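Protein-L-isoaspartate(D-aspartate) O-methyltransferase (Sulfolobus tokodaii, PDB 1VBF) probably methylates L-isoaspartyl residues that form spontaneously from normal aspartyl and asparaginyl residues, using S-adenosyl-L-methionine, a step in the repair or degradation of damaged proteins. Local coordinates at residues K150-L155 with Y174-K179; D64-H69 with G158-L163. One frame throughout, in Å; residues are numbered along the deposited sequence.

Interaction 1: K150-L155 with Y174-K179; sequences KPYEQL and YKVIKK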
ATOM      1  N   LYS B 150      17.885 -26.097  16.219  1.00 36.98           N
ATOM      2  CA  LYS B 150      19.030 -27.004  16.285  1.00 36.54           C
ATOM      3  C   LYS B 150      20.293 -26.293  16.794  1.00 37.01           C
ATOM      4  O   LYS B 150      20.936 -26.752  17.741  1.00 36.62           O
ATOM      5  CB  LYS B 150      19.306 -27.642  14.916  1.00 34.55           C
ATOM      6  CG  LYS B 150      18.208 -28.529  14.433  1.00 31.69           C
ATOM      7  CD  LYS B 150      17.877 -29.589  15.459  1.00 33.51           C
ATOM      8  CE  LYS B 150      16.816 -30.529  14.923  1.00 34.96           C
ATOM      9  NZ  LYS B 150      16.532 -31.678  15.823  1.00 36.64           N
ATOM     10  N   PRO B 151      20.675 -25.168  16.162  1.00 36.84           N
ATOM     11  CA  PRO B 151      21.872 -24.455  16.629  1.00 36.83           C
ATOM     12  C   PRO B 151      21.739 -24.165  18.126  1.00 37.63           C
ATOM     13  O   PRO B 151      22.623 -24.484  18.915  1.00 37.62           O
ATOM     14  CB  PRO B 151      21.855 -23.179  15.804  1.00 36.77           C
ATOM     15  CG  PRO B 151      21.203 -23.622  14.522  1.00 37.63           C
ATOM     16  CD  PRO B 151      20.071 -24.491  15.003  1.00 35.38           C
ATOM     17  N   TYR B 152      20.612 -23.575  18.511  1.00 37.43           N
ATOM     18  CA  TYR B 152      20.374 -23.276  19.907  1.00 38.46           C
ATOM     19  C   TYR B 152      20.548 -24.510  20.801  1.00 41.19           C
ATOM     20  O   TYR B 152      21.105 -24.403  21.900  1.00 42.20           O
ATOM     21  CB  TYR B 152      18.969 -22.704  20.111  1.00 36.34           C
ATOM     22  CG  TYR B 152      18.724 -22.242  21.533  1.00 34.04           C
ATOM     23  CD1 TYR B 152      19.173 -21.002  21.970  1.00 33.71           C
ATOM     24  CD2 TYR B 152      18.116 -23.084  22.460  1.00 33.46           C
ATOM     25  CE1 TYR B 152      19.030 -20.615  23.303  1.00 35.71           C
ATOM     26  CE2 TYR B 152      17.967 -22.712  23.787  1.00 33.78           C
ATOM     27  CZ  TYR B 152      18.426 -21.483  24.214  1.00 35.46           C
ATOM     28  OH  TYR B 152      18.299 -21.141  25.553  1.00 34.80           O
ATOM     29  N   GLU B 153      20.072 -25.673  20.356  1.00 42.49           N
ATOM     30  CA  GLU B 153      20.211 -26.871  21.186  1.00 45.23           C
ATOM     31  C   GLU B 153      21.680 -27.260  21.265  1.00 44.41           C
ATOM     32  O   GLU B 153      22.169 -27.688  22.309  1.00 45.29           O
ATOM     33  CB  GLU B 153      19.426 -28.060  20.616  1.00 49.05           C
ATOM     34  CG  GLU B 153      17.964 -27.793  20.328  1.00 56.12           C
ATOM     35  CD  GLU B 153      17.260 -28.991  19.693  1.00 59.89           C
ATOM     36  OE1 GLU B 153      17.807 -29.591  18.727  1.00 60.05           O
ATOM     37  OE2 GLU B 153      16.143 -29.318  20.164  1.00 61.98           O
ATOM     38  N   GLN B 154      22.380 -27.111  20.150  1.00 42.35           N
ATOM     39  CA  GLN B 154      23.787 -27.445  20.086  1.00 42.36           C
ATOM     40  C   GLN B 154      24.703 -26.478  20.889  1.00 42.55           C
ATOM     41  O   GLN B 154      25.853 -26.792  21.189  1.00 42.48           O
ATOM     42  CB  GLN B 154      24.181 -27.533  18.611  1.00 41.72           C
ATOM     43  CG  GLN B 154      23.603 -28.768  17.921  1.00 40.29           C
ATOM     44  CD  GLN B 154      23.512 -28.635  16.411  1.00 40.82           C
ATOM     45  OE1 GLN B 154      24.384 -28.063  15.767  1.00 41.71           O
ATOM     46  NE2 GLN B 154      22.455 -29.183  15.840  1.00 41.19           N
ATOM     47  N   LEU B 155      24.189 -25.314  21.259  1.00 43.19           N
ATOM     48  CA  LEU B 155      24.959 -24.349  22.047  1.00 44.27           C
ATOM     49  C   LEU B 155      25.265 -24.875  23.445  1.00 45.55           C
ATOM     50  O   LEU B 155      24.499 -25.651  24.002  1.00 45.55           O
ATOM     51  CB  LEU B 155      24.172 -23.051  22.224  1.00 42.41           C
ATOM     52  CG  LEU B 155      24.640 -21.818  21.477  1.00 41.52           C
ATOM     53  CD1 LEU B 155      23.917 -20.606  22.026  1.00 41.79           C
ATOM     54  CD2 LEU B 155      26.125 -21.663  21.654  1.00 42.02           C
ATOM     55  N   TYR B 174      19.728 -10.522  16.577  1.00 35.55           N
ATOM     56  CA  TYR B 174      19.600 -10.904  17.972  1.00 37.36           C
ATOM     57  C   TYR B 174      20.813 -11.586  18.577  1.00 37.66           C
ATOM     58  O   TYR B 174      21.432 -12.448  17.953  1.00 38.03           O
ATOM     59  CB  TYR B 174      18.426 -11.848  18.184  1.00 40.00           C
ATOM     60  CG  TYR B 174      17.072 -11.229  18.123  1.00 42.00           C
ATOM     61  CD1 TYR B 174      16.397 -11.097  16.912  1.00 42.53           C
ATOM     62  CD2 TYR B 174      16.447 -10.797  19.288  1.00 45.18           C
ATOM     63  CE1 TYR B 174      15.130 -10.548  16.865  1.00 44.76           C
ATOM     64  CE2 TYR B 174      15.171 -10.241  19.255  1.00 46.24           C
ATOM     65  CZ  TYR B 174      14.523 -10.121  18.043  1.00 46.29           C
ATOM     66  OH  TYR B 174      13.270  -9.566  18.014  1.00 48.98           O
ATOM     67  N   LYS B 175      21.131 -11.201  19.807  1.00 36.26           N
ATOM     68  CA  LYS B 175      22.227 -11.811  20.538  1.00 36.73           C
ATOM     69  C   LYS B 175      21.551 -12.683  21.610  1.00 36.49           C
ATOM     70  O   LYS B 175      20.919 -12.189  22.550  1.00 34.84           O
ATOM     71  CB  LYS B 175      23.116 -10.738  21.174  1.00 37.63           C
ATOM     72  CG  LYS B 175      24.303 -11.304  21.933  1.00 38.64           C
ATOM     73  CD  LYS B 175      25.145 -10.194  22.516  1.00 39.53           C
ATOM     74  CE  LYS B 175      26.280 -10.751  23.338  1.00 39.05           C
ATOM     75  NZ  LYS B 175      27.277  -9.693  23.598  1.00 42.12           N
ATOM     76  N   VAL B 176      21.690 -13.989  21.456  1.00 35.52           N
ATOM     77  CA  VAL B 176      21.053 -14.938  22.347  1.00 35.38           C
ATOM     78  C   VAL B 176      22.010 -15.610  23.306  1.00 36.16           C
ATOM     79  O   VAL B 176      22.996 -16.196  22.876  1.00 38.84           O
ATOM     80  CB  VAL B 176      20.368 -16.029  21.520  1.00 33.79           C
ATOM     81  CG1 VAL B 176      19.652 -17.001  22.409  1.00 35.70           C
ATOM     82  CG2 VAL B 176      19.432 -15.400  20.548  1.00 34.99           C
ATOM     83  N   ILE B 177      21.736 -15.532  24.601  1.00 36.35           N
ATOM     84  CA  ILE B 177      22.601 -16.206  25.562  1.00 37.72           C
ATOM     85  C   ILE B 177      21.828 -17.388  26.115  1.00 38.54           C
ATOM     86  O   ILE B 177      20.806 -17.216  26.760  1.00 39.42           O
ATOM     87  CB  ILE B 177      23.002 -15.305  26.733  1.00 36.85           C
ATOM     88  CG1 ILE B 177      23.841 -14.129  26.234  1.00 35.83           C
ATOM     89  CG2 ILE B 177      23.788 -16.113  27.733  1.00 32.87           C
ATOM     90  CD1 ILE B 177      24.247 -13.207  27.337  1.00 33.84           C
ATOM     91  N   LYS B 178      22.314 -18.590  25.871  1.00 40.40           N
ATOM     92  CA  LYS B 178      21.590 -19.750  26.334  1.00 43.95           C
ATOM     93  C   LYS B 178      21.379 -19.836  27.840  1.00 47.64           C
ATOM     94  O   LYS B 178      22.271 -19.520  28.636  1.00 48.80           O
ATOM     95  CB  LYS B 178      22.258 -21.018  25.827  1.00 41.84           C
ATOM     96  CG  LYS B 178      21.406 -22.247  26.011  1.00 41.95           C
ATOM     97  CD  LYS B 178      21.995 -23.377  25.228  1.00 45.29           C
ATOM     98  CE  LYS B 178      21.196 -24.659  25.349  1.00 44.25           C
ATOM     99  NZ  LYS B 178      21.879 -25.730  24.553  1.00 43.10           N
ATOM    100  N   LYS B 179      20.171 -20.258  28.212  1.00 50.96           N
ATOM    101  CA  LYS B 179      19.775 -20.443  29.602  1.00 53.37           C
ATOM    102  C   LYS B 179      18.533 -21.343  29.635  1.00 53.81           C
ATOM    103  O   LYS B 179      17.431 -20.871  29.906  1.00 54.40           O
ATOM    104  CB  LYS B 179      19.455 -19.099  30.257  1.00 55.27           C
ATOM    105  CG  LYS B 179      19.150 -19.251  31.730  1.00 59.64           C
ATOM    106  CD  LYS B 179      18.213 -18.186  32.253  1.00 63.61           C
ATOM    107  CE  LYS B 179      17.819 -18.499  33.696  1.00 65.87           C
ATOM    108  NZ  LYS B 179      16.691 -17.648  34.171  1.00 69.06           N
TER
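At the C-terminal end of helix 149-154 in the Rossmann-like methyltransferase fold, Lys178 reaches from the end of strand 171-177 to carbonyls at the end of the helix and of Leu155 just beyond it, passing Tyr152 and Leu155 on its way. CG lies anti to the backbone N (chi1 -167°) and the chain runs extended beyond it, which carries the ammonium group to the helix terminus. There NZ donates to Leu155 O at 2.7 Å, tilted from that carbonyl's plane, and to Tyr152 O at 3.1 Å, in the carbonyl plane; Glu153 O is 3.0 Å from NZ. The positive charge thus sits where the helix dipole is negative, which would favour it electrostatically. The methylenes of the lysine cross one face of the Tyr152 ring obliquely, CD standing 4.2 Å above its plane and displaced toward the rim, while CG comes within 3.3 Å of Tyr152 OH. On its other flank CD meets Leu155 CB at 3.7 Å, the two side chains sliding past each other in opposite directions. Val176 approaches the tyrosine differently, its CG1 lying at the ring edge, 3.8 Å from Tyr152 CE1. Tyr152 OH accepts a weak bond from Lys179 N and is also hydrogen-bonded to Gly180 O. A methionine in place of Lys178 would probably leave the carbonyls of Tyr152 and Leu155 without their ammonium donor and the helix end without its neighbouring positive charge. Pro183 touches both Tyr152 and Val176, and Leu155 packs on Met161 of strand 159-165 and Val138 of strand 135-140. Glu153 and Lys150 form reciprocal salt bridges with their counterparts in the second subunit, so the helix also takes part in a subunit interface.

Interaction 2: D64-H69 with G158-L163; sequences DELDLH and GGIMIL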
ATOM      1  N   ASP B  64      32.317  -9.147  16.612  1.00 34.26           N
ATOM      2  CA  ASP B  64      32.780  -8.464  17.813  1.00 32.85           C
ATOM      3  C   ASP B  64      31.810  -8.730  18.962  1.00 33.05           C
ATOM      4  O   ASP B  64      32.213  -8.918  20.112  1.00 33.06           O
ATOM      5  CB  ASP B  64      32.925  -6.963  17.543  1.00 30.73           C
ATOM      6  CG  ASP B  64      33.834  -6.257  18.562  1.00 31.65           C
ATOM      7  OD1 ASP B  64      34.678  -6.936  19.207  1.00 28.99           O
ATOM      8  OD2 ASP B  64      33.719  -5.011  18.701  1.00 28.99           O
ATOM      9  N   GLU B  65      30.526  -8.787  18.644  1.00 33.72           N
ATOM     10  CA  GLU B  65      29.503  -9.034  19.650  1.00 34.05           C
ATOM     11  C   GLU B  65      29.425 -10.500  20.067  1.00 34.00           C
ATOM     12  O   GLU B  65      28.795 -10.817  21.081  1.00 32.34           O
ATOM     13  CB  GLU B  65      28.144  -8.597  19.110  1.00 36.75           C
ATOM     14  CG  GLU B  65      27.919  -7.094  19.083  1.00 41.31           C
ATOM     15  CD  GLU B  65      27.695  -6.522  20.473  1.00 44.26           C
ATOM     16  OE1 GLU B  65      26.837  -7.045  21.209  1.00 45.76           O
ATOM     17  OE2 GLU B  65      28.375  -5.544  20.835  1.00 46.29           O
ATOM     18  N   LEU B  66      30.057 -11.379  19.280  1.00 33.79           N
ATOM     19  CA  LEU B  66      30.057 -12.825  19.524  1.00 33.56           C
ATOM     20  C   LEU B  66      30.942 -13.231  20.694  1.00 35.40           C
ATOM     21  O   LEU B  66      30.844 -14.362  21.201  1.00 34.31           O
ATOM     22  CB  LEU B  66      30.527 -13.570  18.275  1.00 33.96           C
ATOM     23  CG  LEU B  66      29.696 -14.716  17.660  1.00 34.01           C
ATOM     24  CD1 LEU B  66      30.614 -15.499  16.751  1.00 31.56           C
ATOM     25  CD2 LEU B  66      29.097 -15.648  18.704  1.00 31.47           C
ATOM     26  N   ASP B  67      31.820 -12.311  21.104  1.00 36.93           N
ATOM     27  CA  ASP B  67      32.735 -12.541  22.214  1.00 36.58           C
ATOM     28  C   ASP B  67      33.582 -13.778  21.925  1.00 36.47           C
ATOM     29  O   ASP B  67      33.480 -14.809  22.581  1.00 35.77           O
ATOM     30  CB  ASP B  67      31.936 -12.682  23.520  1.00 38.81           C
ATOM     31  CG  ASP B  67      32.828 -12.865  24.762  1.00 44.23           C
ATOM     32  OD1 ASP B  67      33.848 -12.142  24.911  1.00 45.40           O
ATOM     33  OD2 ASP B  67      32.491 -13.731  25.611  1.00 47.04           O
ATOM     34  N   LEU B  68      34.436 -13.655  20.923  1.00 37.10           N
ATOM     35  CA  LEU B  68      35.298 -14.742  20.527  1.00 38.06           C
ATOM     36  C   LEU B  68      36.649 -14.729  21.241  1.00 42.76           C
ATOM     37  O   LEU B  68      37.287 -13.684  21.353  1.00 42.94           O
ATOM     38  CB  LEU B  68      35.518 -14.662  19.027  1.00 34.19           C
ATOM     39  CG  LEU B  68      34.297 -14.874  18.133  1.00 32.20           C
ATOM     40  CD1 LEU B  68      34.637 -14.503  16.678  1.00 26.49           C
ATOM     41  CD2 LEU B  68      33.837 -16.329  18.261  1.00 28.00           C
ATOM     42  N   HIS B  69      37.078 -15.887  21.743  1.00 48.00           N
ATOM     43  CA  HIS B  69      38.386 -16.005  22.388  1.00 52.09           C
ATOM     44  C   HIS B  69      39.020 -17.399  22.231  1.00 52.53           C
ATOM     45  O   HIS B  69      38.398 -18.320  21.700  1.00 52.97           O
ATOM     46  CB  HIS B  69      38.329 -15.566  23.871  1.00 55.30           C
ATOM     47  CG  HIS B  69      37.271 -16.243  24.688  1.00 61.14           C
ATOM     48  ND1 HIS B  69      37.346 -17.567  25.056  1.00 64.95           N
ATOM     49  CD2 HIS B  69      36.123 -15.764  25.232  1.00 64.36           C
ATOM     50  CE1 HIS B  69      36.288 -17.884  25.794  1.00 65.52           C
ATOM     51  NE2 HIS B  69      35.534 -16.806  25.914  1.00 67.21           N
ATOM     52  N   GLY B 158      26.064 -21.703  28.718  1.00 43.27           N
ATOM     53  CA  GLY B 158      26.099 -20.254  28.737  1.00 40.58           C
ATOM     54  C   GLY B 158      26.491 -19.672  27.403  1.00 39.38           C
ATOM     55  O   GLY B 158      26.813 -18.488  27.318  1.00 39.86           O
ATOM     56  N   GLY B 159      26.463 -20.509  26.366  1.00 37.91           N
ATOM     57  CA  GLY B 159      26.850 -20.083  25.035  1.00 37.02           C
ATOM     58  C   GLY B 159      26.169 -18.831  24.538  1.00 37.20           C
ATOM     59  O   GLY B 159      25.198 -18.378  25.112  1.00 38.22           O
ATOM     60  N   ILE B 160      26.681 -18.270  23.452  1.00 38.00           N
ATOM     61  CA  ILE B 160      26.108 -17.063  22.878  1.00 36.95           C
ATOM     62  C   ILE B 160      25.860 -17.300  21.421  1.00 37.66           C
ATOM     63  O   ILE B 160      26.723 -17.845  20.739  1.00 38.47           O
ATOM     64  CB  ILE B 160      27.079 -15.875  22.995  1.00 36.18           C
ATOM     65  CG1 ILE B 160      27.204 -15.476  24.462  1.00 34.15           C
ATOM     66  CG2 ILE B 160      26.641 -14.704  22.079  1.00 32.10           C
ATOM     67  CD1 ILE B 160      28.218 -14.391  24.678  1.00 32.43           C
HETATM   68  N   MSE B 161      24.678 -16.902  20.951  1.00 38.84           N
HETATM   69  CA  MSE B 161      24.343 -17.028  19.535  1.00 40.61           C
HETATM   70  C   MSE B 161      23.869 -15.697  18.966  1.00 38.54           C
HETATM   71  O   MSE B 161      23.153 -14.949  19.630  1.00 39.33           O
HETATM   72  CB  MSE B 161      23.257 -18.076  19.298  1.00 44.33           C
HETATM   73  CG  MSE B 161      22.824 -18.178  17.825  1.00 50.80           C
HETATM   74 SE   MSE B 161      21.457 -19.556  17.484  1.00 63.68          SE
HETATM   75  CE  MSE B 161      21.893 -19.940  15.665  1.00 58.58           C
ATOM     76  N   ILE B 162      24.288 -15.400  17.742  1.00 34.88           N
ATOM     77  CA  ILE B 162      23.872 -14.186  17.070  1.00 31.79           C
ATOM     78  C   ILE B 162      23.249 -14.548  15.724  1.00 31.64           C
ATOM     79  O   ILE B 162      23.859 -15.267  14.935  1.00 32.34           O
ATOM     80  CB  ILE B 162      25.071 -13.219  16.883  1.00 31.24           C
ATOM     81  CG1 ILE B 162      25.420 -12.608  18.240  1.00 32.04           C
ATOM     82  CG2 ILE B 162      24.750 -12.094  15.862  1.00 28.61           C
ATOM     83  CD1 ILE B 162      26.543 -11.612  18.221  1.00 30.69           C
ATOM     84  N   LEU B 163      22.022 -14.084  15.481  1.00 29.52           N
ATOM     85  CA  LEU B 163      21.340 -14.333  14.211  1.00 30.56           C
ATOM     86  C   LEU B 163      20.248 -13.338  13.945  1.00 32.21           C
ATOM     87  O   LEU B 163      19.720 -12.746  14.880  1.00 34.91           O
ATOM     88  CB  LEU B 163      20.685 -15.712  14.157  1.00 28.85           C
ATOM     89  CG  LEU B 163      19.775 -16.282  15.263  1.00 29.66           C
ATOM     90  CD1 LEU B 163      19.212 -15.244  16.206  1.00 29.79           C
ATOM     91  CD2 LEU B 163      18.669 -17.045  14.587  1.00 30.27           C
TER
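Ile162 and Ile160, both pointing from strand 159-165 toward the end of helix 56-65, receive Glu65, Leu66 and Asp67 in a buried contact without hydrogen bonds between the two segments. Ile162 makes the closest approach: its CD1 reaches Glu65 CB at 3.5 Å and lies 3.7 Å from Leu66 N, so a single methyl lies against the backbone joining these two residues as well as the base of the glutamate. The isoleucine owes this reach to an extended outer branch, CG1 lying anti to the carbonyl carbon (chi1 -73°) and CD1 continuing away from the strand. Glu65, in contrast, bends at chi2, and its carboxylate leads away from the strand while the aliphatic root stays against Ile162. Leu66 enters beside the two isoleucines. Its CD2 comes 3.8 Å from Ile160 O and 4.3 Å from Ile160 CG2, while its CB faces Ile162 CD1 at 4.4 Å; one leucine therefore touches both residues and the main chain of the strand. Asp67, with positive phi where the chain leaves the helix, brings CB to 4.3 Å from Ile160 CD1, at the margin of the apolar patch. Its carboxylate forms a salt bridge with Arg137, which also donates to Leu66 O, so the same arginine ties down two neighbouring residues of the turn. Leu66 also packs on Val139 of strand 135-140, and Ile160 and Ile162 continue the apolar surface onto strand 171-177. A helix end laid on branched side chains of the central sheet is the alpha/beta packing of the Rossmann-like fold shared by S-adenosyl-L-methionine-dependent methyltransferases.

Interactions 1 and 2 share one mixed sheet, with centres 10 Å apart, and meet through its neighbouring antiparallel strands 159-165 and 171-177. Main-chain bonds probably join these strands, Val176 N to Met161 O and Tyr174 N to Leu163 O, the latter at 2.8 Å. The two contacts use different faces of strand 159-165: Ile160 and Ile162 point to helix 56-65, whereas the selenomethionine Met161 points away from it and packs on Pro151 of helix 149-154. Strand 171-177 works likewise, Val176 serving interaction 1 and Lys175 NZ hydrogen-bonding to Glu65 O of interaction 2. Here the sheet lies between the two helix ends.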